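Local coordinates for protein archease (PDB 1J5U), which probably activates the tRNA-splicing ligase RtcB by promoting its guanylylation, binds calcium, and may also act as a chaperone of proteins that process DNA or RNA, at residues Asp71-Asn74 with Asp75-Glu79; Phe121-Gly125 with Asp126-Thr130. All blocks are in the same frame, centred on the assembly; numbering follows the deposited sequence.

Contact 1. Residues Asp71-Asn74 with Asp75-Glu79; sequences DTVN and DWILE
Trp76 N donates to Thr72 O at 3.0 Å, one of four i to i+4 backbone bonds that carry helix 66-81 through these two turns; Asp75 pairs in the same way with Asp71, Ile77 with Val73 and Leu78 with Asn74. Thr72 O also accepts a weak second bond from Asp75 N, bent to 122° at the hydrogen. The same carbonyl oxygen, Thr72 O, sits over one face of the indole, displaced toward the rim and 3.3 Å from Trp76 CD1. Trp76 reaches this position with CG anti to its own carbonyl carbon (chi1 -68°), which lays the ring back alongside Thr72. There the methyl CG2 of Thr72 packs 3.6 Å from Trp76 NE1, while the threonine hydroxyl turns to the carbonyl of Ala68 one turn earlier. Farther round the helix, Ile77 runs beside Asn74, its CD1 3.5 Å from Asn74 OD1, and Val73 CG1 approaches the same CD1 at 4.3 Å. Asn74 OD1 accepts a hydrogen bond from the backbone N of Leu114, tying the helix to strand 113-124. Asp75 OD1 is held by Lys58 and Tyr60 of strand 54-61. Trp76 meets Tyr60 edge-to-face and reaches Pro86, Ile89 and Val98 of strands 84-92 and 95-105, whereas Thr72 and Val73 pack on Leu36 of helix 32-47.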
ATOM      1  N   ASP A  71      -4.861  -7.865   0.633  1.00 16.23           N
ATOM      2  CA  ASP A  71      -6.172  -7.388   1.056  1.00 16.76           C
ATOM      3  C   ASP A  71      -6.102  -6.094   1.852  1.00 16.14           C
ATOM      4  O   ASP A  71      -6.939  -5.218   1.708  1.00 16.24           O
ATOM      5  CB  ASP A  71      -6.878  -8.422   1.946  1.00 18.97           C
ATOM      6  CG  ASP A  71      -7.275  -9.660   1.183  1.00 20.41           C
ATOM      7  OD1 ASP A  71      -7.265  -9.596  -0.054  1.00 20.95           O
ATOM      8  OD2 ASP A  71      -7.600 -10.677   1.822  1.00 25.47           O
ATOM      9  N   THR A  72      -5.124  -5.999   2.734  1.00 15.71           N
ATOM     10  CA  THR A  72      -4.993  -4.808   3.573  1.00 15.08           C
ATOM     11  C   THR A  72      -4.619  -3.552   2.791  1.00 14.93           C
ATOM     12  O   THR A  72      -5.245  -2.505   2.923  1.00 15.26           O
ATOM     13  CB  THR A  72      -3.934  -5.044   4.671  1.00 14.25           C
ATOM     14  OG1 THR A  72      -4.345  -6.143   5.491  1.00 16.36           O
ATOM     15  CG2 THR A  72      -3.761  -3.804   5.551  1.00 14.72           C
ATOM     16  N   VAL A  73      -3.573  -3.647   1.983  1.00 15.45           N
ATOM     17  CA  VAL A  73      -3.144  -2.474   1.244  1.00 13.36           C
ATOM     18  C   VAL A  73      -4.233  -2.066   0.230  1.00 12.45           C
ATOM     19  O   VAL A  73      -4.479  -0.888   0.025  1.00 14.50           O
ATOM     20  CB  VAL A  73      -1.774  -2.759   0.539  1.00 12.16           C
ATOM     21  CG1 VAL A  73      -1.391  -1.612  -0.368  1.00 11.97           C
ATOM     22  CG2 VAL A  73      -0.670  -3.013   1.606  1.00  9.71           C
ATOM     23  N   ASN A  74      -4.894  -3.029  -0.401  1.00 13.71           N
ATOM     24  CA  ASN A  74      -5.922  -2.634  -1.354  1.00 14.12           C
ATOM     25  C   ASN A  74      -7.115  -2.026  -0.663  1.00 14.64           C
ATOM     26  O   ASN A  74      -7.811  -1.207  -1.247  1.00 15.19           O
ATOM     27  CB  ASN A  74      -6.321  -3.795  -2.262  1.00 15.77           C
ATOM     28  CG  ASN A  74      -5.338  -3.960  -3.419  1.00 16.71           C
ATOM     29  OD1 ASN A  74      -5.003  -2.981  -4.081  1.00 16.04           O
ATOM     30  ND2 ASN A  74      -4.869  -5.173  -3.650  1.00 15.39           N
ATOM     31  N   ASP A  75      -7.348  -2.405   0.586  1.00 14.07           N
ATOM     32  CA  ASP A  75      -8.458  -1.795   1.287  1.00 15.82           C
ATOM     33  C   ASP A  75      -8.074  -0.348   1.593  1.00 14.58           C
ATOM     34  O   ASP A  75      -8.913   0.533   1.537  1.00 15.66           O
ATOM     35  CB  ASP A  75      -8.801  -2.526   2.584  1.00 16.28           C
ATOM     36  CG  ASP A  75     -10.068  -1.970   3.202  1.00 18.88           C
ATOM     37  OD1 ASP A  75     -10.009  -1.301   4.245  1.00 17.41           O
ATOM     38  OD2 ASP A  75     -11.120  -2.162   2.584  1.00 19.25           O
ATOM     39  N   TRP A  76      -6.793  -0.099   1.877  1.00 14.07           N
ATOM     40  CA  TRP A  76      -6.325   1.259   2.130  1.00 14.67           C
ATOM     41  C   TRP A  76      -6.517   2.135   0.885  1.00 14.97           C
ATOM     42  O   TRP A  76      -6.813   3.316   0.992  1.00 14.54           O
ATOM     43  CB  TRP A  76      -4.837   1.295   2.488  1.00 14.84           C
ATOM     44  CG  TRP A  76      -4.478   0.685   3.809  1.00 13.70           C
ATOM     45  CD1 TRP A  76      -5.341   0.240   4.784  1.00 14.56           C
ATOM     46  CD2 TRP A  76      -3.157   0.428   4.291  1.00 14.92           C
ATOM     47  NE1 TRP A  76      -4.633  -0.280   5.837  1.00 12.99           N
ATOM     48  CE2 TRP A  76      -3.288  -0.175   5.564  1.00 14.93           C
ATOM     49  CE3 TRP A  76      -1.864   0.656   3.771  1.00 14.06           C
ATOM     50  CZ2 TRP A  76      -2.175  -0.560   6.332  1.00 14.84           C
ATOM     51  CZ3 TRP A  76      -0.751   0.275   4.545  1.00 13.27           C
ATOM     52  CH2 TRP A  76      -0.921  -0.327   5.808  1.00 15.20           C
ATOM     53  N   ILE A  77      -6.290   1.554  -0.287  1.00 15.57           N
ATOM     54  CA  ILE A  77      -6.471   2.271  -1.550  1.00 16.04           C
ATOM     55  C   ILE A  77      -7.970   2.614  -1.722  1.00 16.23           C
ATOM     56  O   ILE A  77      -8.314   3.677  -2.219  1.00 17.48           O
ATOM     57  CB  ILE A  77      -5.956   1.415  -2.731  1.00 16.60           C
ATOM     58  CG1 ILE A  77      -4.410   1.416  -2.701  1.00 16.95           C
ATOM     59  CG2 ILE A  77      -6.500   1.959  -4.071  1.00 20.20           C
ATOM     60  CD1 ILE A  77      -3.732   0.251  -3.448  1.00 18.35           C
ATOM     61  N   LEU A  78      -8.847   1.716  -1.288  1.00 18.52           N
ATOM     62  CA  LEU A  78     -10.290   1.952  -1.375  1.00 19.30           C
ATOM     63  C   LEU A  78     -10.595   3.123  -0.448  1.00 19.93           C
ATOM     64  O   LEU A  78     -11.291   4.060  -0.835  1.00 20.31           O
ATOM     65  CB  LEU A  78     -11.085   0.707  -0.942  1.00 20.90           C
ATOM     66  CG  LEU A  78     -12.627   0.810  -0.883  1.00 22.19           C
ATOM     67  CD1 LEU A  78     -13.216   1.230  -2.258  1.00 21.75           C
ATOM     68  CD2 LEU A  78     -13.195  -0.540  -0.464  1.00 22.56           C
ATOM     69  N   GLU A  79     -10.053   3.086   0.767  1.00 18.42           N
ATOM     70  CA  GLU A  79     -10.276   4.178   1.707  1.00 18.19           C
ATOM     71  C   GLU A  79      -9.748   5.489   1.147  1.00 20.12           C
ATOM     72  O   GLU A  79     -10.364   6.566   1.341  1.00 19.72           O
ATOM     73  CB  GLU A  79      -9.606   3.881   3.062  1.00 15.02           C
ATOM     74  CG  GLU A  79     -10.369   2.860   3.911  1.00 17.08           C
ATOM     75  CD  GLU A  79     -11.754   3.362   4.298  1.00 16.87           C
ATOM     76  OE1 GLU A  79     -11.913   4.594   4.453  1.00 18.49           O
ATOM     77  OE2 GLU A  79     -12.668   2.522   4.455  1.00 18.93           O
TER

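Contact 2. Residues Phe121-Gly125 with Asp126-Thr130; sequences FERDG and DVLKT
The Phe121 ring meets Thr130 at its edge: methyl CG2 of Thr130 lies in the ring plane, 3.8 Å from Phe121 CD1. Thr130 OG1 is hydrogen-bonded to the backbone N of Lys120. Beyond Phe121, Tyr32 and Leu35 of helix 32-47 also touch the phenyl group, and Leu35 reaches Leu128 as well. Leu128 CD1 packs against Arg123 CG at 3.6 Å and, more loosely, against Phe121 CB. These contacts sit on a beta hairpin with a two-residue loop, Gly125-Asp126, in which strands 113-124 and 127-135 are joined by a type II' turn from Asp124 to Val127. Gly125 takes its first corner with a positive phi of 68°, a value that favours glycine. Val127 N closes the turn onto Asp124 O at 3.0 Å, approaching from above the carbonyl plane, whereas Asp124 N lies in the carbonyl plane of Val127 O, at 2.8 Å. Glu122 and Lys129 form the next hydrogen-bonded pair, Glu122 N meeting Lys129 O at 2.7 Å. On the face they share with Asp124 and Val127, the extended Lys129 chain carries NZ to 3.8 Å from Asp124 OD2, a long salt bridge, and passes CE 3.8 Å from Glu122 OE1.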
ATOM      1  N   PHE A 121       7.164 -12.594   0.337  1.00 20.74           N
ATOM      2  CA  PHE A 121       7.988 -12.238   1.482  1.00 20.03           C
ATOM      3  C   PHE A 121       9.234 -13.126   1.536  1.00 21.80           C
ATOM      4  O   PHE A 121       9.147 -14.350   1.376  1.00 20.50           O
ATOM      5  CB  PHE A 121       7.200 -12.390   2.794  1.00 21.43           C
ATOM      6  CG  PHE A 121       5.967 -11.512   2.883  1.00 22.05           C
ATOM      7  CD1 PHE A 121       5.969 -10.220   2.366  1.00 20.15           C
ATOM      8  CD2 PHE A 121       4.827 -11.962   3.537  1.00 20.50           C
ATOM      9  CE1 PHE A 121       4.856  -9.397   2.505  1.00 19.81           C
ATOM     10  CE2 PHE A 121       3.715 -11.139   3.677  1.00 18.44           C
ATOM     11  CZ  PHE A 121       3.729  -9.864   3.164  1.00 18.27           C
ATOM     12  N   GLU A 122      10.390 -12.508   1.745  1.00 21.98           N
ATOM     13  CA  GLU A 122      11.637 -13.256   1.839  1.00 24.63           C
ATOM     14  C   GLU A 122      12.320 -12.838   3.120  1.00 25.77           C
ATOM     15  O   GLU A 122      12.396 -11.639   3.414  1.00 23.65           O
ATOM     16  CB  GLU A 122      12.583 -12.938   0.676  1.00 27.12           C
ATOM     17  CG  GLU A 122      12.023 -13.179  -0.704  1.00 33.37           C
ATOM     18  CD  GLU A 122      13.066 -12.956  -1.792  1.00 38.16           C
ATOM     19  OE1 GLU A 122      13.940 -12.070  -1.613  1.00 40.23           O
ATOM     20  OE2 GLU A 122      13.006 -13.656  -2.829  1.00 39.39           O
ATOM     21  N   ARG A 123      12.827 -13.825   3.857  1.00 25.31           N
ATOM     22  CA  ARG A 123      13.538 -13.603   5.115  1.00 29.36           C
ATOM     23  C   ARG A 123      15.043 -13.700   4.903  1.00 31.85           C
ATOM     24  O   ARG A 123      15.523 -14.628   4.241  1.00 30.15           O
ATOM     25  CB  ARG A 123      13.158 -14.652   6.155  1.00 29.99           C
ATOM     26  CG  ARG A 123      11.837 -14.477   6.811  1.00 31.67           C
ATOM     27  CD  ARG A 123      11.668 -15.591   7.859  1.00 35.34           C
ATOM     28  NE  ARG A 123      12.840 -15.683   8.736  1.00 33.64           N
ATOM     29  CZ  ARG A 123      13.139 -16.738   9.494  1.00 35.36           C
ATOM     30  NH1 ARG A 123      12.355 -17.807   9.497  1.00 34.48           N
ATOM     31  NH2 ARG A 123      14.238 -16.735  10.241  1.00 34.42           N
ATOM     32  N   ASP A 124      15.773 -12.756   5.492  1.00 32.39           N
ATOM     33  CA  ASP A 124      17.226 -12.688   5.387  1.00 36.06           C
ATOM     34  C   ASP A 124      17.706 -12.193   6.744  1.00 36.75           C
ATOM     35  O   ASP A 124      17.790 -10.988   6.977  1.00 38.04           O
ATOM     36  CB  ASP A 124      17.623 -11.689   4.298  1.00 37.91           C
ATOM     37  CG  ASP A 124      19.119 -11.662   4.040  1.00 42.48           C
ATOM     38  OD1 ASP A 124      19.897 -12.053   4.944  1.00 43.53           O
ATOM     39  OD2 ASP A 124      19.515 -11.228   2.934  1.00 43.30           O
ATOM     40  N   GLY A 125      18.002 -13.121   7.643  1.00 36.44           N
ATOM     41  CA  GLY A 125      18.435 -12.728   8.965  1.00 35.80           C
ATOM     42  C   GLY A 125      17.269 -12.069   9.682  1.00 36.57           C
ATOM     43  O   GLY A 125      16.197 -12.664   9.829  1.00 35.38           O
ATOM     44  N   ASP A 126      17.477 -10.835  10.122  1.00 34.87           N
ATOM     45  CA  ASP A 126      16.442 -10.084  10.823  1.00 35.56           C
ATOM     46  C   ASP A 126      15.500  -9.379   9.837  1.00 32.34           C
ATOM     47  O   ASP A 126      14.463  -8.853  10.232  1.00 31.71           O
ATOM     48  CB  ASP A 126      17.084  -9.011  11.715  1.00 38.27           C
ATOM     49  CG  ASP A 126      17.881  -9.598  12.874  1.00 42.09           C
ATOM     50  OD1 ASP A 126      18.673 -10.544  12.660  1.00 45.28           O
ATOM     51  OD2 ASP A 126      17.721  -9.092  14.006  1.00 44.38           O
ATOM     52  N   VAL A 127      15.866  -9.377   8.561  1.00 30.07           N
ATOM     53  CA  VAL A 127      15.087  -8.677   7.550  1.00 27.92           C
ATOM     54  C   VAL A 127      14.040  -9.465   6.776  1.00 26.32           C
ATOM     55  O   VAL A 127      14.298 -10.549   6.255  1.00 26.96           O
ATOM     56  CB  VAL A 127      16.029  -7.991   6.529  1.00 29.45           C
ATOM     57  CG1 VAL A 127      15.219  -7.111   5.568  1.00 30.80           C
ATOM     58  CG2 VAL A 127      17.079  -7.151   7.270  1.00 30.15           C
ATOM     59  N   LEU A 128      12.848  -8.892   6.721  1.00 23.33           N
ATOM     60  CA  LEU A 128      11.744  -9.447   5.968  1.00 21.72           C
ATOM     61  C   LEU A 128      11.598  -8.466   4.806  1.00 20.54           C
ATOM     62  O   LEU A 128      11.525  -7.260   5.024  1.00 19.28           O
ATOM     63  CB  LEU A 128      10.471  -9.455   6.820  1.00 21.87           C
ATOM     64  CG  LEU A 128       9.311 -10.229   6.199  1.00 24.34           C
ATOM     65  CD1 LEU A 128       9.720 -11.705   6.032  1.00 25.03           C
ATOM     66  CD2 LEU A 128       8.065 -10.112   7.102  1.00 23.48           C
ATOM     67  N   LYS A 129      11.563  -8.961   3.578  1.00 18.52           N
ATOM     68  CA  LYS A 129      11.447  -8.070   2.437  1.00 20.15           C
ATOM     69  C   LYS A 129      10.652  -8.646   1.273  1.00 19.51           C
ATOM     70  O   LYS A 129      10.396  -9.847   1.209  1.00 19.33           O
ATOM     71  CB  LYS A 129      12.837  -7.672   1.931  1.00 20.81           C
ATOM     72  CG  LYS A 129      13.658  -8.834   1.388  1.00 25.81           C
ATOM     73  CD  LYS A 129      15.070  -8.395   0.968  1.00 29.25           C
ATOM     74  CE  LYS A 129      15.893  -9.598   0.494  1.00 32.71           C
ATOM     75  NZ  LYS A 129      17.365  -9.326   0.463  1.00 35.05           N
ATOM     76  N   THR A 130      10.245  -7.762   0.370  1.00 18.83           N
ATOM     77  CA  THR A 130       9.525  -8.156  -0.837  1.00 17.96           C
ATOM     78  C   THR A 130       9.414  -6.992  -1.785  1.00 18.04           C
ATOM     79  O   THR A 130       9.565  -5.833  -1.390  1.00 16.26           O
ATOM     80  CB  THR A 130       8.081  -8.637  -0.552  1.00 17.55           C
ATOM     81  OG1 THR A 130       7.487  -9.091  -1.773  1.00 17.88           O
ATOM     82  CG2 THR A 130       7.212  -7.498   0.001  1.00 16.38           C
TER

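How the contacts relate
Contact 1 is partly buried, its centre about 7 Å from the centre of the chain, whereas contact 2 lies at the surface, its centre about 18 Å from that point. Both are local: one spans successive turns of a single helix, the other the two arms of a hairpin. Their backbone bonds therefore differ, running along the chain in 71-79 and across between strands in 121-130. In contact 1 indole and aliphatic packing is joined by polar ties to other strands, while Glu122, Asp124 and Lys129 share one face of the hairpin with Val127. The two do not touch, their nearest atoms being about 8 Å apart, yet both pack on helix 32-47, and strand 113-124 supplies the hairpin's first arm and also a partner for Asn74.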